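Local coordinates for extracellular solute-binding protein, family 5 (Chelativorans sp., PDB 6WM6), which binds EDTA and related aminopolycarboxylates in the periplasm, probably handing them to an ABC transporter for uptake, at residues 297-305 / 542-550; 347-355 / 361-369. All coordinates share one frame; numbering follows the deposited sequence.

Interaction 1. Residues 297-305 / 542-550; sequences DFQMNPSAN and NLRDNPNQL. With EDO (1,2-ethanediol), chain E; EDO (1,2-ethanediol), chain I; SO4 (sulfate ion), chain C.
Q299, N301 and A304 join a mixed β-sheet to the loop that follows strand 540-541, which runs alongside 297-305 in nearly the same direction, 22° apart. The carboxamide of Q299 treats this loop much as a neighbouring peptide would. Its OE1 accepts from D545 N at 2.9 Å, with the donor above the carbonyl plane, while its NE2 gives a longer bond of 3.3 Å to L543 O; both groups of the loop backbone flanking R544 are thus gripped by one side chain. A glutamine suits the place because it offers donor and acceptor together, and Y536 OH is a further partner of NE2.

Next along the loop, D545 holds CG anti to its backbone N (chi1 -166°), turning its carboxylate to N301. The amide and carboxylate lie alongside each other, running opposite ways and nearly coplanar, and N301 ND2 gives D545 OD2 an almost straight bond of 2.8 Å on the anti lone pair. T532 OG1 also bonds OD2 and Y276 OH takes OD1, which satisfies both oxygens of this buried acid.

Beyond it the P547 ring lies with CB 3.5 Å from P302 O. P547 O, at the centre of an inverse gamma turn, accepts from A304 N at 3.0 Å, a bent bond, and from O2 of a 1,2-ethanediol probably left by the crystallisation liquor. The small A304 lets its CB come within 3.8 Å of N548 CA. On the strand side S303 OG accepts from N305 N, an ST turn. The whole is an irregular segment laid beside the mixed sheet of a family 5 solute-binding fold, held largely by side-chain amides instead of regular strand pairing.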
ATOM      1  N   ASP A 297      13.635   7.011  19.587  1.00 19.45           N
ATOM      2  CA  ASP A 297      12.914   8.127  18.981  1.00 19.97           C
ATOM      3  C   ASP A 297      11.857   7.541  18.065  1.00 17.87           C
ATOM      4  O   ASP A 297      11.782   6.331  17.844  1.00 18.03           O
ATOM      5  CB  ASP A 297      13.855   9.053  18.194  1.00 21.51           C
ATOM      6  CG  ASP A 297      13.326  10.494  18.110  1.00 31.06           C
ATOM      7  OD1 ASP A 297      12.162  10.767  18.525  1.00 29.31           O
ATOM      8  OD2 ASP A 297      14.091  11.353  17.625  1.00 44.87           O
ATOM      9  N   PHE A 298      11.008   8.418  17.517  1.00 18.24           N
ATOM     10  CA  PHE A 298       9.960   7.936  16.628  1.00 17.94           C
ATOM     11  C   PHE A 298       9.581   8.994  15.603  1.00 17.63           C
ATOM     12  O   PHE A 298       9.780  10.191  15.816  1.00 19.05           O
ATOM     13  CB  PHE A 298       8.726   7.441  17.412  1.00 19.68           C
ATOM     14  CG  PHE A 298       7.997   8.495  18.177  1.00 20.97           C
ATOM     15  CD1 PHE A 298       8.423   8.881  19.433  1.00 25.31           C
ATOM     16  CD2 PHE A 298       6.865   9.088  17.646  1.00 26.62           C
ATOM     17  CE1 PHE A 298       7.746   9.851  20.154  1.00 28.57           C
ATOM     18  CE2 PHE A 298       6.179  10.063  18.360  1.00 30.28           C
ATOM     19  CZ  PHE A 298       6.623  10.440  19.612  1.00 32.44           C
ATOM     20  N   GLN A 299       9.055   8.515  14.489  1.00 16.04           N
ATOM     21  CA  GLN A 299       8.532   9.333  13.394  1.00 15.54           C
ATOM     22  C   GLN A 299       7.147   8.792  13.065  1.00 16.94           C
ATOM     23  O   GLN A 299       6.936   7.572  13.037  1.00 17.35           O
ATOM     24  CB  GLN A 299       9.408   9.234  12.163  1.00 15.43           C
ATOM     25  CG  GLN A 299      10.828   9.752  12.335  1.00 15.89           C
ATOM     26  CD  GLN A 299      11.722   9.371  11.188  1.00 16.04           C
ATOM     27  OE1 GLN A 299      11.306   9.340  10.034  1.00 16.04           O
ATOM     28  NE2 GLN A 299      12.992   9.059  11.481  1.00 15.94           N
ATOM     29  N   MET A 300       6.185   9.688  12.811  1.00 15.82           N
ATOM     30  CA  MET A 300       4.842   9.319  12.433  1.00 16.89           C
ATOM     31  C   MET A 300       4.334  10.282  11.369  1.00 16.34           C
ATOM     32  O   MET A 300       4.537  11.495  11.498  1.00 18.12           O
ATOM     33  CB  MET A 300       3.906   9.414  13.634  1.00 18.83           C
ATOM     34  CG  MET A 300       4.277   8.498  14.772  1.00 18.79           C
ATOM     35  SD  MET A 300       3.133   8.594  16.150  1.00 23.99           S
ATOM     36  CE  MET A 300       1.633   8.041  15.403  1.00 20.98           C
ATOM     37  N   ASN A 301       3.651   9.746  10.360  1.00 15.21           N
ATOM     38  CA  ASN A 301       3.156  10.542   9.243  1.00 14.80           C
ATOM     39  C   ASN A 301       1.838   9.949   8.755  1.00 15.35           C
ATOM     40  O   ASN A 301       1.544   8.769   9.000  1.00 15.94           O
ATOM     41  CB  ASN A 301       4.168  10.554   8.087  1.00 15.62           C
ATOM     42  CG  ASN A 301       5.451  11.230   8.454  1.00 18.16           C
ATOM     43  OD1 ASN A 301       5.533  12.452   8.572  1.00 18.95           O
ATOM     44  ND2 ASN A 301       6.481  10.425   8.667  1.00 16.99           N
ATOM     45  N   PRO A 302       1.051  10.709   7.992  1.00 14.69           N
ATOM     46  CA  PRO A 302      -0.112  10.093   7.339  1.00 14.27           C
ATOM     47  C   PRO A 302       0.318   9.059   6.311  1.00 15.58           C
ATOM     48  O   PRO A 302       1.131   9.346   5.428  1.00 18.56           O
ATOM     49  CB  PRO A 302      -0.843  11.281   6.675  1.00 15.77           C
ATOM     50  CG  PRO A 302      -0.307  12.482   7.344  1.00 19.00           C
ATOM     51  CD  PRO A 302       1.091  12.178   7.829  1.00 16.55           C
ATOM     52  N   SER A 303      -0.226   7.852   6.423  1.00 15.51           N
ATOM     53  CA  SER A 303       0.074   6.712   5.558  1.00 16.69           C
ATOM     54  C   SER A 303      -0.645   6.853   4.218  1.00 16.74           C
ATOM     55  O   SER A 303      -1.634   7.580   4.078  1.00 17.23           O
ATOM     56  CB  SER A 303      -0.522   5.431   6.236  1.00 18.75           C
ATOM     57  OG  SER A 303      -0.231   4.233   5.545  1.00 25.22           O
ATOM     58  N   ALA A 304      -0.148   6.128   3.221  1.00 15.81           N
ATOM     59  CA  ALA A 304      -0.910   5.889   2.008  1.00 15.91           C
ATOM     60  C   ALA A 304      -2.104   4.978   2.271  1.00 16.22           C
ATOM     61  O   ALA A 304      -2.984   4.866   1.392  1.00 17.80           O
ATOM     62  CB  ALA A 304      -0.014   5.255   0.937  1.00 16.86           C
ATOM     63  N   ASN A 305      -2.157   4.298   3.403  1.00 16.00           N
ATOM     64  CA  ASN A 305      -3.293   3.477   3.774  1.00 15.38           C
ATOM     65  C   ASN A 305      -4.372   4.377   4.342  1.00 15.55           C
ATOM     66  O   ASN A 305      -4.108   5.208   5.224  1.00 16.99           O
ATOM     67  CB  ASN A 305      -2.904   2.439   4.833  1.00 16.40           C
ATOM     68  CG  ASN A 305      -1.938   1.404   4.319  1.00 17.22           C
ATOM     69  OD1 ASN A 305      -1.858   1.170   3.128  1.00 18.69           O
ATOM     70  ND2 ASN A 305      -1.251   0.750   5.236  1.00 20.26           N
ATOM     71  N   ASN A 542      20.007   7.739   8.682  1.00 15.92           N
ATOM     72  CA  ASN A 542      19.397   7.625   7.356  1.00 15.98           C
ATOM     73  C   ASN A 542      18.196   6.714   7.359  1.00 16.27           C
ATOM     74  O   ASN A 542      17.718   6.313   6.293  1.00 17.59           O
ATOM     75  CB  ASN A 542      20.412   7.270   6.273  1.00 17.80           C
ATOM     76  CG  ASN A 542      21.515   8.293   6.190  1.00 18.04           C
ATOM     77  OD1 ASN A 542      21.248   9.487   6.198  1.00 19.46           O
ATOM     78  ND2 ASN A 542      22.739   7.831   6.165  1.00 21.41           N
ATOM     79  N   LEU A 543      17.671   6.393   8.524  1.00 16.29           N
ATOM     80  CA  LEU A 543      16.440   5.637   8.686  1.00 15.40           C
ATOM     81  C   LEU A 543      15.302   6.629   8.848  1.00 14.57           C
ATOM     82  O   LEU A 543      15.279   7.419   9.815  1.00 15.46           O
ATOM     83  CB  LEU A 543      16.570   4.734   9.917  1.00 15.96           C
ATOM     84  CG  LEU A 543      15.286   4.009  10.335  1.00 16.34           C
ATOM     85  CD1 LEU A 543      14.784   3.038   9.289  1.00 17.23           C
ATOM     86  CD2 LEU A 543      15.535   3.304  11.677  1.00 18.45           C
ATOM     87  N   ARG A 544      14.347   6.570   7.925  1.00 14.81           N
ATOM     88  CA  ARG A 544      13.251   7.512   8.001  1.00 14.62           C
ATOM     89  C   ARG A 544      11.987   6.858   7.499  1.00 14.55           C
ATOM     90  O   ARG A 544      12.002   5.893   6.731  1.00 15.76           O
ATOM     91  CB  ARG A 544      13.558   8.800   7.233  1.00 14.72           C
ATOM     92  CG  ARG A 544      13.640   8.629   5.699  1.00 15.01           C
ATOM     93  CD  ARG A 544      13.967   9.945   5.008  1.00 15.72           C
ATOM     94  NE  ARG A 544      15.290  10.411   5.399  1.00 15.42           N
ATOM     95  CZ  ARG A 544      16.421  10.130   4.782  1.00 16.13           C
ATOM     96  NH1 ARG A 544      16.441   9.358   3.719  1.00 16.49           N
ATOM     97  NH2 ARG A 544      17.559  10.628   5.252  1.00 18.93           N
ATOM     98  N   ASP A 545      10.877   7.438   7.906  1.00 15.55           N
ATOM     99  CA  ASP A 545       9.599   6.966   7.414  1.00 14.63           C
ATOM    100  C   ASP A 545       9.500   7.225   5.918  1.00 15.74           C
ATOM    101  O   ASP A 545       9.986   8.227   5.400  1.00 16.59           O
ATOM    102  CB  ASP A 545       8.451   7.661   8.135  1.00 15.13           C
ATOM    103  CG  ASP A 545       7.113   6.990   7.924  1.00 16.35           C
ATOM    104  OD1 ASP A 545       7.064   5.818   7.492  1.00 16.73           O
ATOM    105  OD2 ASP A 545       6.100   7.678   8.202  1.00 17.95           O
ATOM    106  N   ASN A 546       8.856   6.307   5.226  1.00 15.44           N
ATOM    107  CA  ASN A 546       8.547   6.422   3.802  1.00 14.87           C
ATOM    108  C   ASN A 546       7.110   5.955   3.772  1.00 17.42           C
ATOM    109  O   ASN A 546       6.851   4.756   3.678  1.00 16.88           O
ATOM    110  CB  ASN A 546       9.495   5.544   3.001  1.00 15.51           C
ATOM    111  CG  ASN A 546       9.373   5.754   1.511  1.00 16.10           C
ATOM    112  OD1 ASN A 546       9.023   6.841   1.062  1.00 16.38           O
ATOM    113  ND2 ASN A 546       9.670   4.723   0.730  1.00 16.00           N
ATOM    114  N   PRO A 547       6.135   6.881   3.975  1.00 15.77           N
ATOM    115  CA  PRO A 547       4.774   6.490   4.417  1.00 16.85           C
ATOM    116  C   PRO A 547       3.884   6.049   3.263  1.00 17.27           C
ATOM    117  O   PRO A 547       2.798   6.602   2.988  1.00 18.77           O
ATOM    118  CB  PRO A 547       4.264   7.766   5.108  1.00 16.11           C
ATOM    119  CG  PRO A 547       4.999   8.868   4.423  1.00 16.69           C
ATOM    120  CD  PRO A 547       6.389   8.321   4.139  1.00 15.47           C
ATOM    121  N   ASN A 548       4.326   5.005   2.595  1.00 15.88           N
ATOM    122  CA  ASN A 548       3.700   4.482   1.403  1.00 14.80           C
ATOM    123  C   ASN A 548       4.001   2.988   1.345  1.00 16.06           C
ATOM    124  O   ASN A 548       4.653   2.433   2.229  1.00 16.06           O
ATOM    125  CB  ASN A 548       4.191   5.206   0.169  1.00 15.18           C
ATOM    126  CG  ASN A 548       5.689   5.195   0.071  1.00 16.67           C
ATOM    127  OD1 ASN A 548       6.291   4.111  -0.049  1.00 16.66           O
ATOM    128  ND2 ASN A 548       6.315   6.355   0.146  1.00 16.35           N
ATOM    129  N   GLN A 549       3.516   2.311   0.294  1.00 15.31           N
ATOM    130  CA  GLN A 549       3.667   0.863   0.253  1.00 15.83           C
ATOM    131  C   GLN A 549       5.107   0.405   0.201  1.00 16.22           C
ATOM    132  O   GLN A 549       5.396  -0.732   0.581  1.00 17.75           O
ATOM    133  CB  GLN A 549       2.918   0.276  -0.927  1.00 18.14           C
ATOM    134  CG  GLN A 549       1.419   0.331  -0.749  1.00 18.57           C
ATOM    135  CD  GLN A 549       0.695  -0.535  -1.764  1.00 20.70           C
ATOM    136  OE1 GLN A 549       0.514  -0.146  -2.905  1.00 22.64           O
ATOM    137  NE2 GLN A 549       0.314  -1.724  -1.338  1.00 20.25           N
ATOM    138  N   LEU A 550       6.015   1.224  -0.306  1.00 16.11           N
ATOM    139  CA  LEU A 550       7.413   0.791  -0.387  1.00 16.18           C
ATOM    140  C   LEU A 550       8.054   0.780   0.994  1.00 16.08           C
ATOM    141  O   LEU A 550       8.750  -0.183   1.352  1.00 17.33           O
ATOM    142  CB  LEU A 550       8.197   1.626  -1.397  1.00 17.35           C
ATOM    143  CG  LEU A 550       8.027   1.197  -2.849  1.00 17.17           C
ATOM    144  CD1 LEU A 550       8.754  -0.109  -3.127  1.00 19.71           C
ATOM    145  CD2 LEU A 550       6.575   1.080  -3.278  1.00 19.52           C
TER
HETATM  146  C1  EDO E 604       1.096  10.327   0.484  1.00 28.04           C
HETATM  147  O1  EDO E 604       1.923  11.359   1.029  1.00 34.60           O
HETATM  148  C2  EDO E 604       1.123   9.143   1.449  1.00 26.04           C
HETATM  149  O2  EDO E 604       2.462   9.081   1.958  1.00 25.92           O
HETATM  150  C1  EDO I 608       3.434   2.385  -6.048  1.00 44.16           C
HETATM  151  O1  EDO I 608       2.571   3.401  -6.567  1.00 28.79           O
HETATM  152  C2  EDO I 608       3.322   2.338  -4.530  1.00 46.16           C
HETATM  153  O2  EDO I 608       2.012   1.919  -4.120  1.00 24.07           O
HETATM  154  S   SO4 C 602      -2.547  -4.065  -2.454  1.00 23.24           S
HETATM  155  O1  SO4 C 602      -1.215  -3.728  -2.957  1.00 31.75           O
HETATM  156  O2  SO4 C 602      -2.452  -5.299  -1.678  1.00 51.60           O
HETATM  157  O3  SO4 C 602      -3.016  -2.994  -1.570  1.00 30.23           O
HETATM  158  O4  SO4 C 602      -3.453  -4.258  -3.576  1.00 39.57           O

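Interaction 2. Residues 347-355 / 361-369; sequences NWPHMGSVM and AGYADRRGA
Y363 sets its ring anti to the backbone N (chi1 175°), which carries OH to the G352 amide, and R367, extended at first, bends at chi3 (77°) to bring one face of its guanidinium against M351 O and its edge up to H350. Y363 OH accepts from G352 N at 2.9 Å, the donor lying in the plane of the ring at its edge, while CD1 rests 3.8 Å from S353 CB. A phenylalanine in place of Y363 would probably leave the buried G352 N-H without this acceptor. The other end of the same glycine is held as well, since R367 N bonds G352 O at 2.9 Å.

Glycine suits this place, because D365 OD1 stands 3.4 Å from G352 CA and a CB would run into it as it is now placed. That oxygen is engaged: D365 is the N-cap of the short, weakly bonded helix at about 366-369, and OD1 accepts from G368 N at 2.8 Å.

H350 and R367 cross at about a right angle, with H350 ND1 at the edge of the guanidinium. One water ties them, 2.8 Å from H350 ND1 and 2.9 Å from R367 NH1, which it accepts from; P526 O takes NH1 too. R366, by contrast, turns back on its own segment: NH1 and NH2 both grip G362 O end-on, A364 CB covers one guanidinium face, and D515 and E516 supply salt bridges. The N-H and the carbonyl of G352 are thus each met from 361-369, while the charge of R366 is probably balanced by acids of helix 504-521 and that of R367 spread over neutral oxygens.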
ATOM      1  N   ASN A 347      -3.968  18.139  13.699  1.00 22.60           N
ATOM      2  CA  ASN A 347      -4.327  18.557  12.349  1.00 21.62           C
ATOM      3  C   ASN A 347      -4.383  17.357  11.409  1.00 20.65           C
ATOM      4  O   ASN A 347      -3.843  17.370  10.295  1.00 21.42           O
ATOM      5  CB  ASN A 347      -3.350  19.624  11.835  1.00 23.30           C
ATOM      6  CG  ASN A 347      -3.387  20.899  12.683  1.00 28.85           C
ATOM      7  OD1 ASN A 347      -2.343  21.429  13.050  1.00 41.76           O
ATOM      8  ND2 ASN A 347      -4.579  21.364  12.994  1.00 30.56           N
ATOM      9  N   TRP A 348      -5.054  16.314  11.861  1.00 18.38           N
ATOM     10  CA  TRP A 348      -5.144  15.088  11.069  1.00 18.59           C
ATOM     11  C   TRP A 348      -6.243  15.255  10.027  1.00 17.92           C
ATOM     12  O   TRP A 348      -7.378  15.590  10.376  1.00 18.88           O
ATOM     13  CB  TRP A 348      -5.447  13.890  11.955  1.00 17.74           C
ATOM     14  CG  TRP A 348      -4.988  12.601  11.319  1.00 17.17           C
ATOM     15  CD1 TRP A 348      -5.760  11.621  10.741  1.00 16.53           C
ATOM     16  CD2 TRP A 348      -3.629  12.170  11.187  1.00 15.45           C
ATOM     17  NE1 TRP A 348      -4.951  10.617  10.266  1.00 16.85           N
ATOM     18  CE2 TRP A 348      -3.643  10.924  10.533  1.00 16.18           C
ATOM     19  CE3 TRP A 348      -2.393  12.711  11.574  1.00 17.34           C
ATOM     20  CZ2 TRP A 348      -2.472  10.216  10.262  1.00 17.76           C
ATOM     21  CZ3 TRP A 348      -1.240  12.017  11.305  1.00 17.42           C
ATOM     22  CH2 TRP A 348      -1.292  10.768  10.664  1.00 16.58           C
ATOM     23  N   PRO A 349      -5.965  15.043   8.744  1.00 16.96           N
ATOM     24  CA  PRO A 349      -6.956  15.394   7.729  1.00 17.36           C
ATOM     25  C   PRO A 349      -8.053  14.350   7.561  1.00 16.56           C
ATOM     26  O   PRO A 349      -7.794  13.140   7.556  1.00 18.25           O
ATOM     27  CB  PRO A 349      -6.105  15.497   6.441  1.00 22.97           C
ATOM     28  CG  PRO A 349      -4.963  14.579   6.676  1.00 21.48           C
ATOM     29  CD  PRO A 349      -4.665  14.642   8.163  1.00 18.96           C
ATOM     30  N   HIS A 350      -9.269  14.830   7.395  1.00 18.08           N
ATOM     31  CA  HIS A 350     -10.330  14.008   6.820  1.00 16.79           C
ATOM     32  C   HIS A 350      -9.938  13.604   5.400  1.00 19.05           C
ATOM     33  O   HIS A 350      -9.229  14.325   4.690  1.00 20.43           O
ATOM     34  CB  HIS A 350     -11.620  14.816   6.708  1.00 19.59           C
ATOM     35  CG  HIS A 350     -12.296  15.097   8.008  1.00 18.17           C
ATOM     36  ND1 HIS A 350     -12.906  14.113   8.757  1.00 19.73           N
ATOM     37  CD2 HIS A 350     -12.493  16.265   8.672  1.00 20.28           C
ATOM     38  CE1 HIS A 350     -13.440  14.664   9.840  1.00 19.32           C
ATOM     39  NE2 HIS A 350     -13.189  15.967   9.820  1.00 20.63           N
ATOM     40  N   MET A 351     -10.428  12.450   4.962  1.00 16.81           N
ATOM     41  CA  MET A 351     -10.324  12.052   3.567  1.00 16.71           C
ATOM     42  C   MET A 351     -11.730  11.933   3.001  1.00 17.72           C
ATOM     43  O   MET A 351     -12.505  11.054   3.423  1.00 18.21           O
ATOM     44  CB  MET A 351      -9.560  10.757   3.401  1.00 17.07           C
ATOM     45  CG  MET A 351      -9.363  10.404   1.933  1.00 18.10           C
ATOM     46  SD  MET A 351      -8.141   9.084   1.798  1.00 18.75           S
ATOM     47  CE  MET A 351      -8.470   8.528   0.115  1.00 16.76           C
ATOM     48  N   GLY A 352     -12.078  12.828   2.085  1.00 16.54           N
ATOM     49  CA  GLY A 352     -13.412  12.865   1.525  1.00 16.99           C
ATOM     50  C   GLY A 352     -13.497  12.468   0.069  1.00 16.02           C
ATOM     51  O   GLY A 352     -14.434  12.825  -0.623  1.00 17.55           O
ATOM     52  N   SER A 353     -12.500  11.728  -0.407  1.00 16.26           N
ATOM     53  CA  SER A 353     -12.438  11.173  -1.752  1.00 15.33           C
ATOM     54  C   SER A 353     -12.142   9.685  -1.629  1.00 14.97           C
ATOM     55  O   SER A 353     -11.541   9.244  -0.657  1.00 15.81           O
ATOM     56  CB  SER A 353     -11.270  11.847  -2.484  1.00 16.59           C
ATOM     57  OG  SER A 353     -10.931  11.201  -3.702  1.00 16.74           O
ATOM     58  N   VAL A 354     -12.561   8.914  -2.635  1.00 15.28           N
ATOM     59  CA  VAL A 354     -12.201   7.493  -2.716  1.00 15.04           C
ATOM     60  C   VAL A 354     -11.159   7.237  -3.785  1.00 15.96           C
ATOM     61  O   VAL A 354     -10.822   6.075  -4.049  1.00 17.11           O
ATOM     62  CB  VAL A 354     -13.421   6.564  -2.860  1.00 16.06           C
ATOM     63  CG1 VAL A 354     -14.269   6.608  -1.606  1.00 16.44           C
ATOM     64  CG2 VAL A 354     -14.241   6.892  -4.089  1.00 17.44           C
ATOM     65  N   MET A 355     -10.604   8.282  -4.381  1.00 16.36           N
ATOM     66  CA  MET A 355      -9.595   8.115  -5.415  1.00 16.74           C
ATOM     67  C   MET A 355      -8.320   8.904  -5.202  1.00 16.64           C
ATOM     68  O   MET A 355      -7.304   8.581  -5.845  1.00 16.79           O
ATOM     69  CB  MET A 355     -10.165   8.435  -6.786  1.00 19.28           C
ATOM     70  CG  MET A 355     -11.229   7.388  -7.146  1.00 21.27           C
ATOM     71  SD  MET A 355     -11.842   7.570  -8.790  1.00 22.22           S
ATOM     72  CE  MET A 355     -13.192   6.401  -8.713  1.00 19.82           C
ATOM     73  N   ALA A 361      -3.107  15.701  -6.328  1.00 16.84           N
ATOM     74  CA  ALA A 361      -3.853  16.493  -7.304  1.00 17.09           C
ATOM     75  C   ALA A 361      -5.203  15.840  -7.583  1.00 16.25           C
ATOM     76  O   ALA A 361      -5.307  14.629  -7.690  1.00 16.94           O
ATOM     77  CB  ALA A 361      -3.060  16.597  -8.609  1.00 19.99           C
ATOM     78  N   GLY A 362      -6.246  16.655  -7.692  1.00 17.60           N
ATOM     79  CA  GLY A 362      -7.584  16.175  -7.910  1.00 18.38           C
ATOM     80  C   GLY A 362      -8.410  16.009  -6.647  1.00 17.07           C
ATOM     81  O   GLY A 362      -9.636  15.910  -6.731  1.00 17.66           O
ATOM     82  N   TYR A 363      -7.776  16.012  -5.486  1.00 16.53           N
ATOM     83  CA  TYR A 363      -8.501  15.782  -4.244  1.00 16.29           C
ATOM     84  C   TYR A 363      -9.540  16.878  -4.021  1.00 17.15           C
ATOM     85  O   TYR A 363      -9.285  18.060  -4.255  1.00 18.71           O
ATOM     86  CB  TYR A 363      -7.545  15.783  -3.027  1.00 15.39           C
ATOM     87  CG  TYR A 363      -8.322  15.660  -1.760  1.00 16.21           C
ATOM     88  CD1 TYR A 363      -8.771  14.427  -1.332  1.00 16.02           C
ATOM     89  CD2 TYR A 363      -8.673  16.784  -1.008  1.00 17.13           C
ATOM     90  CE1 TYR A 363      -9.543  14.310  -0.200  1.00 16.04           C
ATOM     91  CE2 TYR A 363      -9.444  16.678   0.133  1.00 17.03           C
ATOM     92  CZ  TYR A 363      -9.882  15.422   0.526  1.00 17.45           C
ATOM     93  OH  TYR A 363     -10.671  15.277   1.652  1.00 19.88           O
ATOM     94  N   ALA A 364     -10.710  16.470  -3.523  1.00 17.08           N
ATOM     95  CA  ALA A 364     -11.719  17.381  -2.995  1.00 17.18           C
ATOM     96  C   ALA A 364     -12.592  16.571  -2.048  1.00 18.23           C
ATOM     97  O   ALA A 364     -12.632  15.348  -2.124  1.00 18.41           O
ATOM     98  CB  ALA A 364     -12.582  17.993  -4.112  1.00 20.41           C
ATOM     99  N   ASP A 365     -13.309  17.275  -1.164  1.00 18.90           N
ATOM    100  CA  ASP A 365     -14.213  16.629  -0.202  1.00 18.53           C
ATOM    101  C   ASP A 365     -15.561  16.353  -0.886  1.00 19.83           C
ATOM    102  O   ASP A 365     -16.588  17.002  -0.658  1.00 20.07           O
ATOM    103  CB  ASP A 365     -14.379  17.451   1.069  1.00 20.55           C
ATOM    104  CG  ASP A 365     -15.222  16.722   2.104  1.00 22.46           C
ATOM    105  OD1 ASP A 365     -15.511  15.531   1.876  1.00 20.76           O
ATOM    106  OD2 ASP A 365     -15.576  17.341   3.126  1.00 26.50           O
ATOM    107  N   ARG A 366     -15.546  15.338  -1.742  1.00 18.18           N
ATOM    108  CA  ARG A 366     -16.738  14.893  -2.449  1.00 17.97           C
ATOM    109  C   ARG A 366     -17.710  14.176  -1.516  1.00 18.87           C
ATOM    110  O   ARG A 366     -18.924  14.181  -1.762  1.00 20.24           O
ATOM    111  CB  ARG A 366     -16.303  14.023  -3.625  1.00 17.04           C
ATOM    112  CG  ARG A 366     -15.498  14.861  -4.618  1.00 21.35           C
ATOM    113  CD  ARG A 366     -14.960  14.125  -5.876  1.00 19.06           C
ATOM    114  NE  ARG A 366     -14.291  15.136  -6.691  1.00 19.88           N
ATOM    115  CZ  ARG A 366     -12.974  15.283  -6.819  1.00 18.62           C
ATOM    116  NH1 ARG A 366     -12.134  14.409  -6.297  1.00 18.36           N
ATOM    117  NH2 ARG A 366     -12.498  16.310  -7.500  1.00 20.44           N
ATOM    118  N   ARG A 367     -17.200  13.591  -0.439  1.00 18.62           N
ATOM    119  CA  ARG A 367     -18.018  13.009   0.625  1.00 18.97           C
ATOM    120  C   ARG A 367     -18.920  14.062   1.263  1.00 19.11           C
ATOM    121  O   ARG A 367     -20.152  13.932   1.275  1.00 18.35           O
ATOM    122  CB  ARG A 367     -17.040  12.410   1.651  1.00 18.09           C
ATOM    123  CG  ARG A 367     -17.654  11.724   2.859  1.00 17.81           C
ATOM    124  CD  ARG A 367     -16.553  11.325   3.846  1.00 17.77           C
ATOM    125  NE  ARG A 367     -16.058  12.450   4.620  1.00 18.28           N
ATOM    126  CZ  ARG A 367     -15.253  12.354   5.657  1.00 18.20           C
ATOM    127  NH1 ARG A 367     -14.794  11.184   6.040  1.00 20.07           N
ATOM    128  NH2 ARG A 367     -14.911  13.445   6.344  1.00 19.83           N
ATOM    129  N   GLY A 368     -18.321  15.134   1.776  1.00 19.45           N
ATOM    130  CA  GLY A 368     -19.092  16.174   2.435  1.00 20.13           C
ATOM    131  C   GLY A 368     -19.981  16.945   1.490  1.00 19.94           C
ATOM    132  O   GLY A 368     -21.046  17.413   1.892  1.00 22.28           O
ATOM    133  N   ALA A 369     -19.574  17.075   0.229  1.00 19.24           N
ATOM    134  CA  ALA A 369     -20.398  17.760  -0.754  1.00 20.03           C
ATOM    135  C   ALA A 369     -21.760  17.090  -0.898  1.00 20.05           C
ATOM    136  O   ALA A 369     -22.734  17.735  -1.290  1.00 22.77           O
ATOM    137  CB  ALA A 369     -19.699  17.789  -2.108  1.00 22.37           C
TER
HETATM  138  O   HOH W   1     -13.243  11.331   8.502  1.00 21.90           O

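Overall arrangement
The chain passes through 297-305, then 347-355 and 361-369, and returns at 542-550, which nests interaction 2 within the long loop closed by interaction 1. Their centres lie 21 Å apart, yet they meet where W348 CH2 packs 3.6 Å from P302 N. Strand 524-537 is common to both: its L534, T532 and L530 pair with 297-305, while I527 pairs with M351 and Q529 O accepts from W348 NE1. Q463 also reaches both, bonding A304 through its backbone and M355 O through its side chain. Interaction 2 packs 347-355 and the turn into helix 366-369 beside strand 524-537 and helix 504-521. Distant parts of the sequence thus meet round one strand, and 542-550 also reaches strand 85-87.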